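Local coordinates for stage II sporulation protein Q (Bacillus subtilis, PDB 3TUF) that forms with SpoIIIAH a channel between forespore and mother cell that carries intercellular signals, and takes part in forespore engulfment during sporulation, at residues V53-Y58 and G83-E88; G102-A107 and D141-N146; D110-Y115 and N155-D160. All blocks are in the same frame, centred on the assembly; numbering follows the deposited sequence.

Contact 1 (V53-Y58 and G83-E88)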
ATOM      1  N   VAL A  53       2.765  34.390 -25.430  1.00 44.36           N
ATOM      2  CA  VAL A  53       2.689  33.272 -24.484  1.00 41.91           C
ATOM      3  C   VAL A  53       4.046  33.132 -23.784  1.00 37.78           C
ATOM      4  O   VAL A  53       5.035  32.895 -24.430  1.00 38.52           O
ATOM      5  CB  VAL A  53       2.395  31.983 -25.254  1.00 40.54           C
ATOM      6  CG1 VAL A  53       2.407  30.797 -24.308  1.00 40.37           C
ATOM      7  CG2 VAL A  53       1.038  32.070 -25.984  1.00 32.71           C
ATOM      8  N   VAL A  54       4.117  33.314 -22.470  1.00 40.72           N
ATOM      9  CA  VAL A  54       5.401  33.073 -21.761  1.00 40.49           C
ATOM     10  C   VAL A  54       5.450  31.749 -20.984  1.00 37.94           C
ATOM     11  O   VAL A  54       6.474  31.388 -20.406  1.00 44.77           O
ATOM     12  CB  VAL A  54       5.743  34.193 -20.807  1.00 44.09           C
ATOM     13  CG1 VAL A  54       6.168  35.412 -21.634  1.00 41.24           C
ATOM     14  CG2 VAL A  54       4.529  34.442 -19.775  1.00 34.39           C
ATOM     15  N   LYS A  55       4.318  31.055 -20.935  1.00 37.65           N
ATOM     16  CA  LYS A  55       4.309  29.691 -20.508  1.00 41.75           C
ATOM     17  C   LYS A  55       3.137  28.939 -21.116  1.00 43.60           C
ATOM     18  O   LYS A  55       1.997  29.466 -21.240  1.00 42.21           O
ATOM     19  CB  LYS A  55       4.308  29.570 -18.995  1.00 36.36           C
ATOM     20  CG  LYS A  55       4.459  28.103 -18.507  1.00 51.34           C
ATOM     21  CD  LYS A  55       3.943  27.927 -17.024  1.00 43.13           C
ATOM     22  CE  LYS A  55       4.792  28.747 -16.016  1.00 43.53           C
ATOM     23  NZ  LYS A  55       6.244  28.644 -16.381  1.00 42.25           N
ATOM     24  N   LYS A  56       3.471  27.701 -21.502  1.00 40.74           N
ATOM     25  CA  LYS A  56       2.586  26.769 -22.225  1.00 39.48           C
ATOM     26  C   LYS A  56       2.023  25.715 -21.269  1.00 35.14           C
ATOM     27  O   LYS A  56       2.557  25.531 -20.152  1.00 30.90           O
ATOM     28  CB  LYS A  56       3.362  26.055 -23.360  1.00 36.71           C
ATOM     29  CG  LYS A  56       3.768  26.935 -24.504  1.00 39.62           C
ATOM     30  CD  LYS A  56       4.688  26.104 -25.461  1.00 47.17           C
ATOM     31  CE  LYS A  56       5.308  27.014 -26.534  1.00 57.49           C
ATOM     32  NZ  LYS A  56       6.333  26.326 -27.394  1.00 61.91           N
ATOM     33  N   PHE A  57       0.955  25.047 -21.736  1.00 31.47           N
ATOM     34  CA  PHE A  57       0.275  24.015 -21.028  1.00 35.06           C
ATOM     35  C   PHE A  57       1.212  22.777 -21.076  1.00 38.41           C
ATOM     36  O   PHE A  57       1.755  22.462 -22.090  1.00 46.62           O
ATOM     37  CB  PHE A  57      -1.032  23.791 -21.771  1.00 33.19           C
ATOM     38  CG  PHE A  57      -1.808  22.620 -21.284  1.00 42.93           C
ATOM     39  CD1 PHE A  57      -1.425  21.327 -21.614  1.00 45.04           C
ATOM     40  CD2 PHE A  57      -2.930  22.801 -20.492  1.00 44.37           C
ATOM     41  CE1 PHE A  57      -2.182  20.186 -21.140  1.00 42.85           C
ATOM     42  CE2 PHE A  57      -3.690  21.688 -20.008  1.00 44.72           C
ATOM     43  CZ  PHE A  57      -3.329  20.392 -20.319  1.00 39.58           C
ATOM     44  N   TYR A  58       1.379  22.095 -19.950  1.00 46.38           N
ATOM     45  CA  TYR A  58       2.282  20.946 -19.897  1.00 30.09           C
ATOM     46  C   TYR A  58       1.829  19.793 -20.799  1.00 38.09           C
ATOM     47  O   TYR A  58       0.697  19.323 -20.689  1.00 42.20           O
ATOM     48  CB  TYR A  58       2.436  20.454 -18.456  1.00 34.38           C
ATOM     49  CG  TYR A  58       3.550  19.449 -18.267  1.00 34.91           C
ATOM     50  CD1 TYR A  58       3.310  18.087 -18.382  1.00 31.83           C
ATOM     51  CD2 TYR A  58       4.843  19.864 -17.974  1.00 32.91           C
ATOM     52  CE1 TYR A  58       4.325  17.165 -18.210  1.00 31.39           C
ATOM     53  CE2 TYR A  58       5.864  18.950 -17.800  1.00 33.12           C
ATOM     54  CZ  TYR A  58       5.600  17.601 -17.919  1.00 42.24           C
ATOM     55  OH  TYR A  58       6.614  16.688 -17.748  1.00 48.72           O
ATOM     56  N   GLY A  83      -2.529  25.566 -18.180  1.00 29.76           N
ATOM     57  CA  GLY A  83      -2.906  26.612 -19.135  1.00 32.71           C
ATOM     58  C   GLY A  83      -1.732  27.392 -19.719  1.00 45.18           C
ATOM     59  O   GLY A  83      -0.545  26.996 -19.582  1.00 39.68           O
ATOM     60  N   ILE A  84      -2.054  28.504 -20.388  1.00 36.37           N
ATOM     61  CA  ILE A  84      -1.005  29.368 -20.884  1.00 41.50           C
ATOM     62  C   ILE A  84      -0.935  30.632 -20.043  1.00 39.29           C
ATOM     63  O   ILE A  84      -1.948  31.049 -19.431  1.00 36.47           O
ATOM     64  CB  ILE A  84      -1.232  29.716 -22.331  1.00 42.29           C
ATOM     65  CG1 ILE A  84      -2.542  30.510 -22.452  1.00 39.38           C
ATOM     66  CG2 ILE A  84      -1.266  28.426 -23.163  1.00 39.77           C
ATOM     67  CD1 ILE A  84      -3.077  30.757 -23.860  1.00 35.72           C
ATOM     68  N   ASP A  85       0.276  31.203 -20.001  1.00 40.24           N
ATOM     69  CA  ASP A  85       0.521  32.503 -19.414  1.00 34.84           C
ATOM     70  C   ASP A  85       0.867  33.479 -20.514  1.00 41.21           C
ATOM     71  O   ASP A  85       1.772  33.237 -21.315  1.00 41.04           O
ATOM     72  CB  ASP A  85       1.686  32.446 -18.443  1.00 32.05           C
ATOM     73  CG  ASP A  85       1.333  31.661 -17.136  1.00 39.69           C
ATOM     74  OD1 ASP A  85       0.113  31.302 -16.922  1.00 30.95           O
ATOM     75  OD2 ASP A  85       2.286  31.421 -16.333  1.00 33.35           O
ATOM     76  N   LEU A  86       0.163  34.598 -20.535  1.00 39.76           N
ATOM     77  CA  LEU A  86       0.382  35.650 -21.535  1.00 32.51           C
ATOM     78  C   LEU A  86       0.994  36.839 -20.836  1.00 37.15           C
ATOM     79  O   LEU A  86       0.512  37.206 -19.739  1.00 40.71           O
ATOM     80  CB  LEU A  86      -0.966  36.069 -22.126  1.00 31.23           C
ATOM     81  CG  LEU A  86      -1.477  34.965 -23.024  1.00 39.53           C
ATOM     82  CD1 LEU A  86      -3.005  35.080 -23.264  1.00 42.17           C
ATOM     83  CD2 LEU A  86      -0.647  34.927 -24.381  1.00 37.49           C
ATOM     84  N   ALA A  87       2.041  37.428 -21.416  1.00 34.00           N
ATOM     85  CA  ALA A  87       2.590  38.720 -20.869  1.00 34.69           C
ATOM     86  C   ALA A  87       2.970  39.631 -22.042  1.00 42.01           C
ATOM     87  O   ALA A  87       3.196  39.115 -23.152  1.00 51.58           O
ATOM     88  CB  ALA A  87       3.767  38.523 -19.916  1.00 29.42           C
ATOM     89  N   GLU A  88       2.968  40.949 -21.792  1.00 43.19           N
ATOM     90  CA  GLU A  88       3.279  42.007 -22.748  1.00 50.99           C
ATOM     91  C   GLU A  88       4.810  42.145 -22.821  1.00 52.59           C
ATOM     92  O   GLU A  88       5.492  41.877 -21.811  1.00 45.59           O
ATOM     93  CB  GLU A  88       2.637  43.336 -22.271  1.00 53.87           C
ATOM     94  CG  GLU A  88       2.895  44.612 -23.170  1.00 60.26           C
ATOM     95  CD  GLU A  88       4.200  45.430 -22.793  1.00 71.78           C
ATOM     96  OE1 GLU A  88       4.574  45.490 -21.592  1.00 77.59           O
ATOM     97  OE2 GLU A  88       4.861  46.020 -23.699  1.00 69.93           O
TER

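Contact 2 (G102-A107 and D141-N146)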
ATOM      1  N   GLY A 102     -20.399  33.817 -21.593  1.00 59.47           N
ATOM      2  CA  GLY A 102     -20.849  32.907 -20.567  1.00 50.92           C
ATOM      3  C   GLY A 102     -21.252  33.633 -19.339  1.00 63.79           C
ATOM      4  O   GLY A 102     -21.551  34.822 -19.387  1.00 67.68           O
ATOM      5  N   THR A 103     -21.253  32.916 -18.230  1.00 58.44           N
ATOM      6  CA  THR A 103     -21.676  33.478 -16.966  1.00 53.07           C
ATOM      7  C   THR A 103     -20.555  33.334 -15.989  1.00 54.30           C
ATOM      8  O   THR A 103     -20.000  32.248 -15.842  1.00 57.14           O
ATOM      9  CB  THR A 103     -22.830  32.703 -16.415  1.00 51.97           C
ATOM     10  OG1 THR A 103     -23.893  32.751 -17.363  1.00 61.45           O
ATOM     11  CG2 THR A 103     -23.287  33.314 -15.111  1.00 51.38           C
ATOM     12  N   VAL A 104     -20.244  34.422 -15.298  1.00 42.18           N
ATOM     13  CA  VAL A 104     -19.152  34.447 -14.344  1.00 50.08           C
ATOM     14  C   VAL A 104     -19.575  33.624 -13.162  1.00 55.52           C
ATOM     15  O   VAL A 104     -20.525  34.003 -12.466  1.00 61.15           O
ATOM     16  CB  VAL A 104     -18.860  35.876 -13.844  1.00 49.85           C
ATOM     17  CG1 VAL A 104     -17.875  35.855 -12.615  1.00 48.06           C
ATOM     18  CG2 VAL A 104     -18.345  36.712 -14.999  1.00 46.45           C
ATOM     19  N   VAL A 105     -18.912  32.493 -12.930  1.00 53.87           N
ATOM     20  CA  VAL A 105     -19.305  31.713 -11.790  1.00 48.74           C
ATOM     21  C   VAL A 105     -18.352  31.950 -10.651  1.00 46.38           C
ATOM     22  O   VAL A 105     -18.625  31.570  -9.557  1.00 58.68           O
ATOM     23  CB  VAL A 105     -19.507  30.220 -12.130  1.00 55.83           C
ATOM     24  CG1 VAL A 105     -20.784  30.064 -12.987  1.00 53.52           C
ATOM     25  CG2 VAL A 105     -18.265  29.615 -12.834  1.00 52.41           C
ATOM     26  N   LYS A 106     -17.248  32.635 -10.897  1.00 48.37           N
ATOM     27  CA  LYS A 106     -16.313  32.857  -9.808  1.00 49.67           C
ATOM     28  C   LYS A 106     -15.513  34.116 -10.011  1.00 47.72           C
ATOM     29  O   LYS A 106     -14.996  34.367 -11.109  1.00 53.68           O
ATOM     30  CB  LYS A 106     -15.348  31.679  -9.673  1.00 36.73           C
ATOM     31  CG  LYS A 106     -14.628  31.717  -8.349  1.00 42.18           C
ATOM     32  CD  LYS A 106     -13.252  31.104  -8.362  1.00 47.76           C
ATOM     33  CE  LYS A 106     -13.218  29.632  -7.960  1.00 59.74           C
ATOM     34  NZ  LYS A 106     -11.874  29.401  -7.374  1.00 68.66           N
ATOM     35  N   ALA A 107     -15.397  34.919  -8.963  1.00 42.67           N
ATOM     36  CA  ALA A 107     -14.572  36.136  -9.060  1.00 41.70           C
ATOM     37  C   ALA A 107     -14.050  36.537  -7.696  1.00 50.95           C
ATOM     38  O   ALA A 107     -14.795  37.192  -6.926  1.00 50.78           O
ATOM     39  CB  ALA A 107     -15.348  37.216  -9.652  1.00 40.63           C
ATOM     40  N   ASP A 141     -22.434  37.836 -13.108  1.00 45.96           N
ATOM     41  CA  ASP A 141     -22.341  38.649 -14.332  1.00 50.60           C
ATOM     42  C   ASP A 141     -22.383  37.727 -15.572  1.00 52.79           C
ATOM     43  O   ASP A 141     -21.716  36.681 -15.588  1.00 60.88           O
ATOM     44  CB  ASP A 141     -21.071  39.529 -14.319  1.00 46.73           C
ATOM     45  CG  ASP A 141     -21.186  40.730 -13.362  1.00 54.18           C
ATOM     46  OD1 ASP A 141     -22.317  40.990 -12.924  1.00 59.44           O
ATOM     47  OD2 ASP A 141     -20.167  41.414 -13.047  1.00 55.71           O
ATOM     48  N   LYS A 142     -23.212  38.064 -16.561  1.00 60.70           N
ATOM     49  CA  LYS A 142     -23.179  37.455 -17.890  1.00 56.70           C
ATOM     50  C   LYS A 142     -22.138  38.244 -18.640  1.00 59.51           C
ATOM     51  O   LYS A 142     -22.272  39.444 -18.666  1.00 64.06           O
ATOM     52  CB  LYS A 142     -24.484  37.780 -18.612  1.00 56.31           C
ATOM     53  CG  LYS A 142     -25.469  36.682 -18.687  1.00 65.68           C
ATOM     54  CD  LYS A 142     -26.211  36.547 -17.395  1.00 67.27           C
ATOM     55  CE  LYS A 142     -26.290  35.055 -17.059  1.00 73.59           C
ATOM     56  NZ  LYS A 142     -27.637  34.612 -16.594  1.00 81.10           N
ATOM     57  N   VAL A 143     -21.121  37.641 -19.249  1.00 56.54           N
ATOM     58  CA  VAL A 143     -20.217  38.426 -20.120  1.00 49.53           C
ATOM     59  C   VAL A 143     -20.321  37.976 -21.555  1.00 52.79           C
ATOM     60  O   VAL A 143     -20.768  36.839 -21.836  1.00 53.96           O
ATOM     61  CB  VAL A 143     -18.718  38.356 -19.697  1.00 50.21           C
ATOM     62  CG1 VAL A 143     -18.494  39.052 -18.361  1.00 50.01           C
ATOM     63  CG2 VAL A 143     -18.248  36.952 -19.617  1.00 43.43           C
ATOM     64  N   LYS A 144     -19.914  38.863 -22.456  1.00 49.74           N
ATOM     65  CA  LYS A 144     -19.829  38.554 -23.877  1.00 56.12           C
ATOM     66  C   LYS A 144     -18.341  38.406 -24.274  1.00 56.71           C
ATOM     67  O   LYS A 144     -17.432  38.907 -23.578  1.00 49.29           O
ATOM     68  CB  LYS A 144     -20.666  39.553 -24.776  1.00 52.14           C
ATOM     69  CG  LYS A 144     -20.622  41.012 -24.306  1.00 81.42           C
ATOM     70  CD  LYS A 144     -21.778  41.991 -24.776  1.00 83.27           C
ATOM     71  CE  LYS A 144     -21.830  43.359 -23.949  1.00 84.18           C
ATOM     72  NZ  LYS A 144     -20.577  44.241 -23.916  1.00 72.56           N
ATOM     73  N   GLN A 145     -18.111  37.648 -25.360  1.00 52.47           N
ATOM     74  CA  GLN A 145     -16.798  37.413 -25.915  1.00 49.10           C
ATOM     75  C   GLN A 145     -16.074  38.745 -26.141  1.00 43.75           C
ATOM     76  O   GLN A 145     -16.658  39.636 -26.687  1.00 53.02           O
ATOM     77  CB  GLN A 145     -16.989  36.676 -27.232  1.00 44.18           C
ATOM     78  CG  GLN A 145     -15.685  36.465 -27.959  1.00 58.80           C
ATOM     79  CD  GLN A 145     -15.674  35.310 -28.958  1.00 67.16           C
ATOM     80  OE1 GLN A 145     -16.489  35.262 -29.890  1.00 60.71           O
ATOM     81  NE2 GLN A 145     -14.717  34.385 -28.785  1.00 53.12           N
ATOM     82  N   ASN A 146     -14.831  38.889 -25.690  1.00 46.47           N
ATOM     83  CA  ASN A 146     -14.022  40.142 -25.796  1.00 46.44           C
ATOM     84  C   ASN A 146     -14.358  41.252 -24.824  1.00 46.14           C
ATOM     85  O   ASN A 146     -13.755  42.362 -24.835  1.00 41.62           O
ATOM     86  CB  ASN A 146     -13.975  40.684 -27.227  1.00 51.35           C
ATOM     87  CG  ASN A 146     -13.193  39.761 -28.112  1.00 62.72           C
ATOM     88  OD1 ASN A 146     -13.760  38.981 -28.894  1.00 66.17           O
ATOM     89  ND2 ASN A 146     -11.877  39.749 -27.913  1.00 73.74           N
TER

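Contact 3 (D110-Y115 and N155-D160)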
ATOM      1  N   ASP A 110      -7.416  35.890  -4.400  1.00 47.89           N
ATOM      2  CA  ASP A 110      -6.810  34.798  -3.664  1.00 47.85           C
ATOM      3  C   ASP A 110      -5.418  35.288  -3.276  1.00 48.30           C
ATOM      4  O   ASP A 110      -4.709  35.870  -4.099  1.00 50.50           O
ATOM      5  CB  ASP A 110      -6.638  33.650  -4.605  1.00 43.75           C
ATOM      6  CG  ASP A 110      -6.035  32.468  -3.945  1.00 51.56           C
ATOM      7  OD1 ASP A 110      -4.776  32.426  -3.717  1.00 48.45           O
ATOM      8  OD2 ASP A 110      -6.877  31.576  -3.669  1.00 46.11           O
ATOM      9  N   PRO A 111      -4.985  35.042  -2.039  1.00 50.07           N
ATOM     10  CA  PRO A 111      -3.670  35.675  -1.703  1.00 48.38           C
ATOM     11  C   PRO A 111      -2.474  35.067  -2.440  1.00 54.65           C
ATOM     12  O   PRO A 111      -1.423  35.720  -2.571  1.00 53.68           O
ATOM     13  CB  PRO A 111      -3.542  35.467  -0.202  1.00 46.34           C
ATOM     14  CG  PRO A 111      -4.442  34.126   0.061  1.00 56.54           C
ATOM     15  CD  PRO A 111      -5.590  34.270  -0.930  1.00 55.14           C
ATOM     16  N   VAL A 112      -2.637  33.844  -2.945  1.00 49.12           N
ATOM     17  CA  VAL A 112      -1.579  33.210  -3.717  1.00 51.22           C
ATOM     18  C   VAL A 112      -1.771  33.379  -5.221  1.00 40.93           C
ATOM     19  O   VAL A 112      -0.818  33.701  -5.942  1.00 45.91           O
ATOM     20  CB  VAL A 112      -1.566  31.758  -3.406  1.00 50.98           C
ATOM     21  CG1 VAL A 112      -0.621  30.957  -4.386  1.00 53.74           C
ATOM     22  CG2 VAL A 112      -1.162  31.606  -1.970  1.00 53.48           C
ATOM     23  N   LEU A 113      -2.996  33.150  -5.679  1.00 40.28           N
ATOM     24  CA  LEU A 113      -3.346  33.228  -7.107  1.00 40.05           C
ATOM     25  C   LEU A 113      -3.605  34.653  -7.701  1.00 42.83           C
ATOM     26  O   LEU A 113      -3.627  34.819  -8.926  1.00 47.26           O
ATOM     27  CB  LEU A 113      -4.544  32.301  -7.388  1.00 36.03           C
ATOM     28  CG  LEU A 113      -4.339  30.799  -7.091  1.00 44.78           C
ATOM     29  CD1 LEU A 113      -5.583  29.877  -7.504  1.00 34.11           C
ATOM     30  CD2 LEU A 113      -3.023  30.316  -7.734  1.00 43.07           C
ATOM     31  N   GLY A 114      -3.750  35.687  -6.869  1.00 37.87           N
ATOM     32  CA  GLY A 114      -4.292  37.008  -7.322  1.00 32.21           C
ATOM     33  C   GLY A 114      -5.815  36.874  -7.499  1.00 28.00           C
ATOM     34  O   GLY A 114      -6.467  35.918  -7.017  1.00 39.30           O
ATOM     35  N   TYR A 115      -6.421  37.795  -8.209  1.00 29.32           N
ATOM     36  CA  TYR A 115      -7.819  37.543  -8.598  1.00 35.39           C
ATOM     37  C   TYR A 115      -8.041  36.352  -9.504  1.00 35.12           C
ATOM     38  O   TYR A 115      -7.215  36.051 -10.362  1.00 37.59           O
ATOM     39  CB  TYR A 115      -8.373  38.746  -9.274  1.00 37.86           C
ATOM     40  CG  TYR A 115      -8.917  39.725  -8.307  1.00 42.08           C
ATOM     41  CD1 TYR A 115     -10.251  39.617  -7.843  1.00 42.72           C
ATOM     42  CD2 TYR A 115      -8.121  40.823  -7.873  1.00 38.25           C
ATOM     43  CE1 TYR A 115     -10.799  40.608  -6.954  1.00 35.40           C
ATOM     44  CE2 TYR A 115      -8.648  41.812  -6.992  1.00 42.76           C
ATOM     45  CZ  TYR A 115      -9.979  41.674  -6.555  1.00 40.54           C
ATOM     46  OH  TYR A 115     -10.472  42.627  -5.721  1.00 39.67           O
ATOM     47  N   ASN A 155       1.839  37.610  -9.252  1.00 49.29           N
ATOM     48  CA  ASN A 155       1.304  36.508  -8.508  1.00 48.75           C
ATOM     49  C   ASN A 155       2.285  35.953  -7.574  1.00 42.61           C
ATOM     50  O   ASN A 155       3.494  35.982  -7.849  1.00 45.78           O
ATOM     51  CB  ASN A 155       1.189  35.332  -9.464  1.00 43.59           C
ATOM     52  CG  ASN A 155      -0.101  34.740  -9.372  1.00 50.54           C
ATOM     53  OD1 ASN A 155      -0.914  35.173  -8.494  1.00 59.63           O
ATOM     54  ND2 ASN A 155      -0.386  33.805 -10.237  1.00 41.38           N
ATOM     55  N   LEU A 156       1.796  35.296  -6.538  1.00 46.23           N
ATOM     56  CA  LEU A 156       2.712  34.473  -5.724  1.00 60.33           C
ATOM     57  C   LEU A 156       3.007  33.133  -6.398  1.00 49.47           C
ATOM     58  O   LEU A 156       4.149  32.713  -6.489  1.00 48.63           O
ATOM     59  CB  LEU A 156       2.204  34.308  -4.289  1.00 58.68           C
ATOM     60  CG  LEU A 156       2.520  35.566  -3.443  1.00 55.39           C
ATOM     61  CD1 LEU A 156       1.810  35.496  -2.077  1.00 46.52           C
ATOM     62  CD2 LEU A 156       4.048  35.863  -3.312  1.00 49.77           C
ATOM     63  N   TYR A 157       1.951  32.529  -6.926  1.00 59.16           N
ATOM     64  CA  TYR A 157       1.976  31.207  -7.536  1.00 61.23           C
ATOM     65  C   TYR A 157       3.071  31.017  -8.626  1.00 63.23           C
ATOM     66  O   TYR A 157       3.958  30.152  -8.500  1.00 66.65           O
ATOM     67  CB  TYR A 157       0.581  30.942  -8.087  1.00 66.41           C
ATOM     68  CG  TYR A 157       0.234  29.486  -8.259  1.00 70.70           C
ATOM     69  CD1 TYR A 157       0.119  28.629  -7.148  1.00 70.07           C
ATOM     70  CD2 TYR A 157      -0.011  28.969  -9.523  1.00 66.71           C
ATOM     71  CE1 TYR A 157      -0.220  27.306  -7.297  1.00 76.13           C
ATOM     72  CE2 TYR A 157      -0.345  27.649  -9.693  1.00 78.81           C
ATOM     73  CZ  TYR A 157      -0.444  26.823  -8.584  1.00 82.30           C
ATOM     74  OH  TYR A 157      -0.776  25.507  -8.785  1.00 91.72           O
ATOM     75  N   SER A 158       3.031  31.832  -9.673  1.00 53.07           N
ATOM     76  CA  SER A 158       4.078  31.768 -10.654  1.00 48.85           C
ATOM     77  C   SER A 158       4.800  33.098 -10.720  1.00 47.70           C
ATOM     78  O   SER A 158       4.501  33.907 -11.566  1.00 46.50           O
ATOM     79  CB  SER A 158       3.500  31.359 -12.031  1.00 52.13           C
ATOM     80  OG  SER A 158       2.116  31.715 -12.150  1.00 55.90           O
ATOM     81  N   GLU A 159       5.759  33.364  -9.839  1.00 55.45           N
ATOM     82  CA  GLU A 159       6.390  34.701  -9.907  1.00 60.76           C
ATOM     83  C   GLU A 159       7.170  34.809 -11.176  1.00 59.84           C
ATOM     84  O   GLU A 159       7.395  35.915 -11.662  1.00 54.91           O
ATOM     85  CB  GLU A 159       7.329  34.999  -8.748  1.00 54.21           C
ATOM     86  CG  GLU A 159       7.076  34.143  -7.521  1.00 84.29           C
ATOM     87  CD  GLU A 159       7.306  34.915  -6.238  1.00 82.46           C
ATOM     88  OE1 GLU A 159       8.297  35.686  -6.185  1.00 92.93           O
ATOM     89  OE2 GLU A 159       6.487  34.746  -5.295  1.00 80.98           O
ATOM     90  N   ASP A 160       7.571  33.645 -11.704  1.00 58.39           N
ATOM     91  CA  ASP A 160       8.393  33.534 -12.933  1.00 59.07           C
ATOM     92  C   ASP A 160       7.736  34.045 -14.243  1.00 48.31           C
ATOM     93  O   ASP A 160       8.434  34.336 -15.198  1.00 53.97           O
ATOM     94  CB  ASP A 160       8.978  32.088 -13.105  1.00 62.52           C
ATOM     95  CG  ASP A 160       7.949  31.090 -13.691  1.00 65.43           C
ATOM     96  OD1 ASP A 160       7.956  30.886 -14.919  1.00 64.07           O
ATOM     97  OD2 ASP A 160       7.113  30.513 -12.935  1.00 78.68           O
TER
HETATM   98  O   HOH W   1      -0.694  36.568  -5.287  1.00 73.72           O

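Contact 1 (V53-Y58 and G83-E88)
A classic beta bulge sets two successive residues, Val54 and Lys55, opposite the single Asp85, slipping the register by one residue where strand 51-55 lies antiparallel to strand 84-88, at the heart of the M23-peptidase-like domain. The tight part is the backbone here. Asp85 O accepts a short bond from Val54 N (2.6 Å) and a weak one from Lys55 N (3.4 Å), while Asp85 N returns a bond to Lys55 O at 2.7 Å. One carbonyl thus serves two successive amides, a hallmark of the bulge.

Packing is apolar on the face carrying Val53 and Leu86, where Val53 CG2 meets Leu86 CD2 at 3.7 Å. Val54 CG2 passes across Asp85 CB at 3.7 Å, roughly at right angles to the aspartate. The solvent side is looser: Val54 is exposed, its CG2 no nearer than 4.2 Å to Ala87 CB, and the exposed Lys56 starts away from the partner strand. Toward the end of the pairing, Phe57 CD2 comes within 3.6 Å of Gly83 N.

Asp85 probably corresponds to the aspartate of the HxxxD metal motif of M23 peptidases, with Ser81 at the position of its histidine; its OD1 bonds His166 and its OD2 bonds Ser161. Lys55 runs alongside Asp85, then bends at chi3 (-64°), so that NZ reaches Leu71 O and Asp160 while CE rests 3.7 Å from Asp85 OD2.

Contact 2 (G102-A107 and D141-N146)
The flat groups joining Gly102-Val104 to Asp141-Val143 are peptide groups linked through N-H and C=O, with no aromatic ring among them. Asp141 O accepts Val104 N at 2.7 Å. Gly102 and Val143 form a hydrogen-bonded antiparallel pair, Gly102 N to Val143 O at 3.1 Å and Val143 N to Gly102 O at 2.9 Å.

Thr103 and Lys142 make the next, non-hydrogen-bonded pair, and their side chains run side by side over one face of the sheet. The lysine chain is bent from chi2 (79°) onward, which lays its CE 3.3 Å from Thr103 OG1, a contact without a hydrogen bond. Val143 lies on the other face, and there its CG1 meets Val104 CG2 at 4.1 Å. The same Val104 CG2 also packs against Asp141 CB at 4.0 Å, the valine and aspartate pointing the same way; the carboxylate itself turns to Glu138 N.

In the larger sheet, the short strand 142-143 pairs with the start of strand 102-110, which is also paired with strand 116-120 through Thr103 and Glu120; Val143 also touches Val119 of strand 116-120.

Contact 3 (D110-Y115 and N155-D160)
Leu113 CD2 sits over one face of the Tyr157 ring, a CH-pi contact that ties the Asx turn of a beta hairpin to the loop leading toward strand 165-171. The hairpin joins strands 102-110 and 116-120 of the M23-type sheet, and residues 110-115 form its tip. The methyl carbon CD2 of Leu113 lies 3.7 Å from the centroid of the Tyr157 ring and 24° off its normal, offset toward the rim. The two side chains run alongside each other in the same direction, although the CB of Leu113 starts away from the partner loop and only its end swings back.

Val112 approaches differently. Its CG1, anti to the backbone N (chi1 170°), slants in to meet Tyr157 CD1 at 3.7 Å. Tyr157 therefore packs against two neighbouring hairpin residues, and both Tyr157 and Leu113 also touch Gln130 of strand 125-132.

Backbone bonds tie the chain at Tyr157 to the hairpin. Val112 O accepts Tyr157 N at 3.2 Å, the donor standing 37° out of the carbonyl plane, and a weak bond from Leu156 N at 3.1 Å. A water accepts from Leu156 N as well and donates to Pro111 O at 2.9 Å. Leu156 CD1, on an exposed side chain, comes to 3.3 Å from Pro111 O.

Within the hairpin, the Asp110 carboxylate probably helps to hold the turn from which Val112 and Leu113 meet the tyrosine. Asp110 OD1 takes two backbone donors, Val112 N and Leu113 N, each at 2.7 Å.

Contact 1 closes along the chain before the other two open, whereas contacts 2 and 3 interleave: 102-107 and 110-115 adjoin in the sequence, and their partners follow at 141-146 and 155-160. Contacts 1 and 2 reach the same curled antiparallel sheet on opposite sides of the chain's centre, with centres about 22 Å apart and no touch. Contact 3 lies at the hairpin tip beyond strand 102-110, about 21 Å from contact 2 and 14 Å from contact 1, between centres. It meets contact 1 directly through the salt bridge of Lys55 with Asp160, so the loop 155-160 links the hairpin tip to the region that probably corresponds to the metal site of M23 peptidases.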